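Rhomboid protease GlpG (Haemophilus influenzae, PDB 2NR9) probably cleaves transmembrane segments of other proteins within the bilayer, as an intramembrane serine protease using a serine-histidine dyad. Local coordinates at residues 72-84 with 115-129. The protein carries 2 engineered substitutions. Numbering follows the deposited sequence.
Sequences WFFIFGGMIERTF and LSGVVYAVLGYVFIR
Val-122 packs as a knob into a hole formed by Phe-73, Phe-76, Gly-77 and Ile-80, a worked example of knobs-into-holes packing between two transmembrane helices of the rhomboid fold. The floor of the hollow is low because Gly-77 offers bare backbone: Val-122 CG1 lies 3.6 Å from Gly-77 N. That methyl stands anti to its own backbone nitrogen (chi1 160°) and also meets Phe-76 CB on the wall. The helix axes approach to 9.3 Å and cross at 48°, and the meshing continues on either side of the knob.

Beside the knob, Leu-123 fills the notch between two aromatic rings: CD2 lies over a face of Phe-76, 4.0 Å from the ring centroid, and at the edge of Trp-72, where CD1 joins it. Toward the active-site end, Leu-115 CD2 lies over a face of Phe-73 in a second CH-pi contact. This end of 116-129 begins with the nucleophile Ser-116, whose OG is hydrogen-bonded to His-169 NE2, so the packing joins helix 63-84 to the helix that carries the catalytic serine.

Further along, Ile-80 reaches between Val-126 and Tyr-125, its CG1 resting 3.6 Å from Val-126 CG2. Tyr-125 then turns its edge to a face of Phe-84 in a T-shaped pair, planes at 85°; its hydroxyl is held by Asp-183 and receives a weak bond from Arg-129 NE. Bent at its second torsion, the Arg-129 chain lays its guanidinium against the same ring, with Phe-84 CE2 over a guanidinium face, 3.4 Å from Arg-129 CZ.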
loop_
_atom_site.group_PDB
_atom_site.type_symbol
_atom_site.label_atom_id
_atom_site.label_comp_id
_atom_site.label_asym_id
_atom_site.label_seq_id
_atom_site.Cartn_x
_atom_site.Cartn_y
_atom_site.Cartn_z
ATOM N N TRP A 72 -9.140 3.354 -0.979
ATOM C CA TRP A 72 -8.723 2.553 0.162
ATOM C C TRP A 72 -7.474 3.103 0.858
ATOM O O TRP A 72 -7.408 3.123 2.087
ATOM C CB TRP A 72 -8.523 1.093 -0.252
ATOM C CG TRP A 72 -9.809 0.359 -0.489
ATOM C CD1 TRP A 72 -10.599 0.422 -1.601
ATOM C CD2 TRP A 72 -10.452 -0.551 0.409
ATOM N NE1 TRP A 72 -11.698 -0.389 -1.447
ATOM C CE2 TRP A 72 -11.628 -1.002 -0.223
ATOM C CE3 TRP A 72 -10.146 -1.031 1.687
ATOM C CZ2 TRP A 72 -12.504 -1.903 0.382
ATOM C CZ3 TRP A 72 -11.013 -1.930 2.283
ATOM C CH2 TRP A 72 -12.176 -2.359 1.631
ATOM N N PHE A 73 -6.492 3.552 0.080
ATOM C CA PHE A 73 -5.272 4.131 0.666
ATOM C C PHE A 73 -5.546 5.462 1.363
ATOM O O PHE A 73 -4.969 5.748 2.409
ATOM C CB PHE A 73 -4.166 4.315 -0.384
ATOM C CG PHE A 73 -2.879 4.912 0.178
ATOM C CD1 PHE A 73 -1.976 4.121 0.868
ATOM C CD2 PHE A 73 -2.589 6.262 0.015
ATOM C CE1 PHE A 73 -0.802 4.660 1.380
ATOM C CE2 PHE A 73 -1.420 6.810 0.532
ATOM C CZ PHE A 73 -0.524 6.008 1.206
ATOM N N PHE A 74 -6.417 6.282 0.781
ATOM C CA PHE A 74 -6.698 7.577 1.374
ATOM C C PHE A 74 -7.369 7.400 2.732
ATOM O O PHE A 74 -6.952 7.996 3.724
ATOM C CB PHE A 74 -7.555 8.441 0.447
ATOM C CG PHE A 74 -7.692 9.866 0.907
ATOM C CD1 PHE A 74 -6.690 10.792 0.647
ATOM C CD2 PHE A 74 -8.813 10.279 1.608
ATOM C CE1 PHE A 74 -6.801 12.106 1.089
ATOM C CE2 PHE A 74 -8.930 11.589 2.049
ATOM C CZ PHE A 74 -7.922 12.504 1.785
ATOM N N ILE A 75 -8.364 6.520 2.779
ATOM C CA ILE A 75 -9.078 6.234 4.010
ATOM C C ILE A 75 -8.209 5.580 5.085
ATOM O O ILE A 75 -8.085 6.108 6.185
ATOM C CB ILE A 75 -10.309 5.338 3.758
ATOM C CG1 ILE A 75 -11.369 6.099 2.959
ATOM C CG2 ILE A 75 -10.891 4.854 5.081
ATOM C CD1 ILE A 75 -12.673 5.319 2.763
ATOM N N PHE A 76 -7.599 4.439 4.763
ATOM C CA PHE A 76 -6.823 3.684 5.756
ATOM C C PHE A 76 -5.379 4.154 5.945
ATOM O O PHE A 76 -4.825 4.037 7.040
ATOM C CB PHE A 76 -6.923 2.176 5.508
ATOM C CG PHE A 76 -8.337 1.643 5.612
ATOM C CD1 PHE A 76 -9.158 1.596 4.494
ATOM C CD2 PHE A 76 -8.867 1.275 6.841
ATOM C CE1 PHE A 76 -10.475 1.149 4.593
ATOM C CE2 PHE A 76 -10.183 0.818 6.947
ATOM C CZ PHE A 76 -10.986 0.762 5.823
ATOM N N GLY A 77 -4.765 4.649 4.874
ATOM C CA GLY A 77 -3.447 5.249 4.981
ATOM C C GLY A 77 -3.585 6.473 5.871
ATOM O O GLY A 77 -2.719 6.759 6.708
ATOM N N GLY A 78 -4.713 7.168 5.721
ATOM C CA GLY A 78 -5.025 8.346 6.533
ATOM C C GLY A 78 -5.215 7.991 7.999
ATOM O O GLY A 78 -4.689 8.672 8.878
ATOM N N MET A 79 -5.991 6.939 8.269
ATOM C CA MET A 79 -6.164 6.469 9.647
ATOM C C MET A 79 -4.812 6.253 10.303
ATOM O O MET A 79 -4.595 6.671 11.437
ATOM C CB MET A 79 -6.945 5.156 9.697
ATOM C CG MET A 79 -8.415 5.277 9.405
ATOM S SD MET A 79 -9.257 3.723 9.755
ATOM C CE MET A 79 -10.899 4.084 9.113
ATOM N N ILE A 80 -3.928 5.539 9.608
ATOM C CA ILE A 80 -2.587 5.256 10.127
ATOM C C ILE A 80 -1.825 6.539 10.413
ATOM O O ILE A 80 -1.261 6.710 11.494
ATOM C CB ILE A 80 -1.759 4.377 9.147
ATOM C CG1 ILE A 80 -2.366 2.977 9.043
ATOM C CG2 ILE A 80 -0.307 4.281 9.607
ATOM C CD1 ILE A 80 -1.573 2.032 8.156
ATOM N N GLU A 81 -1.815 7.451 9.450
ATOM C CA GLU A 81 -1.108 8.708 9.634
ATOM C C GLU A 81 -1.640 9.497 10.830
ATOM O O GLU A 81 -0.869 9.963 11.668
ATOM C CB GLU A 81 -1.163 9.562 8.374
ATOM C CG GLU A 81 -0.416 10.870 8.517
ATOM C CD GLU A 81 -0.046 11.464 7.187
ATOM O OE1 GLU A 81 -0.715 11.138 6.190
ATOM O OE2 GLU A 81 0.918 12.255 7.136
ATOM N N ARG A 82 -2.958 9.632 10.913
ATOM C CA ARG A 82 -3.578 10.390 11.998
ATOM C C ARG A 82 -3.476 9.693 13.346
ATOM O O ARG A 82 -3.558 10.333 14.388
ATOM C CB ARG A 82 -5.040 10.704 11.675
ATOM C CG ARG A 82 -5.227 11.802 10.646
ATOM C CD ARG A 82 -6.709 12.114 10.410
ATOM N NE ARG A 82 -7.385 11.077 9.630
ATOM C CZ ARG A 82 -8.111 10.093 10.151
ATOM N NH1 ARG A 82 -8.282 10.012 11.465
ATOM N NH2 ARG A 82 -8.687 9.199 9.356
ATOM N N THR A 83 -3.252 8.386 13.329
ATOM C CA THR A 83 -3.202 7.626 14.567
ATOM C C THR A 83 -1.780 7.324 15.071
ATOM O O THR A 83 -1.511 7.433 16.272
ATOM C CB THR A 83 -4.031 6.337 14.463
ATOM O OG1 THR A 83 -5.353 6.659 14.012
ATOM C CG2 THR A 83 -4.112 5.645 15.808
ATOM N N PHE A 84 -0.864 7.000 14.158
ATOM C CA PHE A 84 0.509 6.644 14.553
ATOM C C PHE A 84 1.603 7.611 14.064
ATOM O O PHE A 84 2.778 7.437 14.389
ATOM C CB PHE A 84 0.850 5.224 14.096
ATOM C CG PHE A 84 -0.192 4.211 14.447
ATOM C CD1 PHE A 84 -1.120 3.805 13.509
ATOM C CD2 PHE A 84 -0.253 3.671 15.721
ATOM C CE1 PHE A 84 -2.086 2.881 13.828
ATOM C CE2 PHE A 84 -1.226 2.750 16.049
ATOM C CZ PHE A 84 -2.135 2.345 15.097
ATOM N N LEU A 115 -0.479 0.736 -6.532
ATOM C CA LEU A 115 -0.395 0.890 -5.089
ATOM C C LEU A 115 -1.104 -0.226 -4.275
ATOM O O LEU A 115 -1.109 -0.181 -3.042
ATOM C CB LEU A 115 -1.001 2.258 -4.718
ATOM C CG LEU A 115 -0.719 2.898 -3.360
ATOM C CD1 LEU A 115 0.749 3.257 -3.240
ATOM C CD2 LEU A 115 -1.598 4.156 -3.188
ATOM N N SER A 116 -1.665 -1.231 -4.950
ATOM C CA SER A 116 -2.430 -2.282 -4.240
ATOM C C SER A 116 -1.629 -3.117 -3.228
ATOM O O SER A 116 -2.168 -3.550 -2.213
ATOM C CB SER A 116 -3.219 -3.174 -5.211
ATOM O OG SER A 116 -2.365 -3.824 -6.131
ATOM N N GLY A 117 -0.341 -3.308 -3.491
ATOM C CA GLY A 117 0.525 -4.016 -2.554
ATOM C C GLY A 117 0.686 -3.214 -1.270
ATOM O O GLY A 117 0.780 -3.781 -0.183
ATOM N N VAL A 118 0.730 -1.890 -1.405
ATOM C CA VAL A 118 0.821 -0.998 -0.247
ATOM C C VAL A 118 -0.519 -0.945 0.487
ATOM O O VAL A 118 -0.565 -0.932 1.724
ATOM C CB VAL A 118 1.252 0.426 -0.658
ATOM C CG1 VAL A 118 1.272 1.356 0.557
ATOM C CG2 VAL A 118 2.622 0.394 -1.320
ATOM N N VAL A 119 -1.608 -0.979 -0.278
ATOM C CA VAL A 119 -2.953 -0.960 0.288
ATOM C C VAL A 119 -3.160 -2.141 1.236
ATOM O O VAL A 119 -3.614 -1.970 2.358
ATOM C CB VAL A 119 -4.048 -0.971 -0.825
ATOM C CG1 VAL A 119 -5.422 -1.108 -0.217
ATOM C CG2 VAL A 119 -3.969 0.299 -1.666
ATOM N N TYR A 120 -2.817 -3.339 0.777
ATOM C CA TYR A 120 -2.915 -4.530 1.609
ATOM C C TYR A 120 -2.037 -4.476 2.853
ATOM O O TYR A 120 -2.451 -4.910 3.928
ATOM C CB TYR A 120 -2.675 -5.796 0.790
ATOM C CG TYR A 120 -3.889 -6.180 -0.009
ATOM C CD1 TYR A 120 -4.090 -5.674 -1.286
ATOM C CD2 TYR A 120 -4.919 -6.904 0.575
ATOM C CE1 TYR A 120 -5.247 -5.962 -1.998
ATOM C CE2 TYR A 120 -6.080 -7.199 -0.128
ATOM C CZ TYR A 120 -6.238 -6.720 -1.414
ATOM O OH TYR A 120 -7.382 -7.014 -2.121
ATOM N N ALA A 121 -0.832 -3.934 2.717
ATOM C CA ALA A 121 0.026 -3.751 3.878
ATOM C C ALA A 121 -0.686 -2.804 4.848
ATOM O O ALA A 121 -0.763 -3.063 6.049
ATOM C CB ALA A 121 1.365 -3.175 3.463
ATOM N N VAL A 122 -1.212 -1.706 4.311
ATOM C CA VAL A 122 -1.955 -0.743 5.116
ATOM C C VAL A 122 -3.193 -1.384 5.766
ATOM O O VAL A 122 -3.431 -1.204 6.964
ATOM C CB VAL A 122 -2.346 0.515 4.291
ATOM C CG1 VAL A 122 -3.509 1.256 4.943
ATOM C CG2 VAL A 122 -1.130 1.435 4.113
ATOM N N LEU A 123 -3.967 -2.142 4.980
ATOM C CA LEU A 123 -5.148 -2.842 5.515
ATOM C C LEU A 123 -4.727 -3.880 6.551
ATOM O O LEU A 123 -5.390 -4.060 7.572
ATOM C CB LEU A 123 -5.946 -3.527 4.398
ATOM C CG LEU A 123 -6.530 -2.644 3.292
ATOM C CD1 LEU A 123 -7.406 -3.473 2.352
ATOM C CD2 LEU A 123 -7.331 -1.505 3.898
ATOM N N GLY A 124 -3.631 -4.576 6.275
ATOM C CA GLY A 124 -3.113 -5.567 7.206
ATOM C C GLY A 124 -2.701 -4.937 8.529
ATOM O O GLY A 124 -2.966 -5.484 9.596
ATOM N N TYR A 125 -2.034 -3.787 8.450
ATOM C CA TYR A 125 -1.578 -3.076 9.640
ATOM C C TYR A 125 -2.749 -2.636 10.513
ATOM O O TYR A 125 -2.775 -2.898 11.712
ATOM C CB TYR A 125 -0.752 -1.856 9.245
ATOM C CG TYR A 125 -0.047 -1.209 10.405
ATOM C CD1 TYR A 125 1.215 -1.625 10.784
ATOM C CD2 TYR A 125 -0.652 -0.195 11.136
ATOM C CE1 TYR A 125 1.865 -1.048 11.848
ATOM C CE2 TYR A 125 -0.006 0.393 12.207
ATOM C CZ TYR A 125 1.254 -0.038 12.554
ATOM O OH TYR A 125 1.905 0.534 13.618
ATOM N N VAL A 126 -3.715 -1.966 9.899
ATOM C CA VAL A 126 -4.890 -1.490 10.613
ATOM C C VAL A 126 -5.687 -2.647 11.209
ATOM O O VAL A 126 -6.143 -2.573 12.352
ATOM C CB VAL A 126 -5.801 -0.659 9.696
ATOM C CG1 VAL A 126 -7.109 -0.312 10.408
ATOM C CG2 VAL A 126 -5.079 0.599 9.231
ATOM N N PHE A 127 -5.820 -3.726 10.437
ATOM C CA PHE A 127 -6.571 -4.919 10.858
ATOM C C PHE A 127 -6.095 -5.530 12.174
ATOM O O PHE A 127 -6.891 -5.735 13.088
ATOM C CB PHE A 127 -6.561 -5.993 9.757
ATOM C CG PHE A 127 -7.146 -7.322 10.195
ATOM C CD1 PHE A 127 -8.507 -7.571 10.085
ATOM C CD2 PHE A 127 -6.333 -8.311 10.729
ATOM C CE1 PHE A 127 -9.045 -8.786 10.493
ATOM C CE2 PHE A 127 -6.865 -9.523 11.145
ATOM C CZ PHE A 127 -8.221 -9.761 11.024
ATOM N N ILE A 128 -4.814 -5.887 12.243
ATOM C CA ILE A 128 -4.269 -6.509 13.456
ATOM C C ILE A 128 -4.140 -5.525 14.611
ATOM O O ILE A 128 -4.200 -5.915 15.777
ATOM C CB ILE A 128 -2.919 -7.216 13.202
ATOM C CG1 ILE A 128 -1.955 -6.291 12.461
ATOM C CG2 ILE A 128 -3.126 -8.495 12.421
ATOM C CD1 ILE A 128 -1.447 -5.151 13.288
ATOM N N ARG A 129 -3.886 -4.262 14.290
ATOM C CA ARG A 129 -3.832 -3.225 15.309
ATOM C C ARG A 129 -5.194 -3.094 15.967
ATOM O O ARG A 129 -5.307 -3.097 17.188
ATOM C CB ARG A 129 -3.407 -1.893 14.701
ATOM C CG ARG A 129 -1.912 -1.649 14.712
ATOM C CD ARG A 129 -1.441 -1.345 16.122
ATOM N NE ARG A 129 -0.207 -0.572 16.120
ATOM C CZ ARG A 129 0.320 -0.001 17.194
ATOM N NH1 ARG A 129 -0.281 -0.112 18.373
ATOM N NH2 ARG A 129 1.445 0.691 17.088
#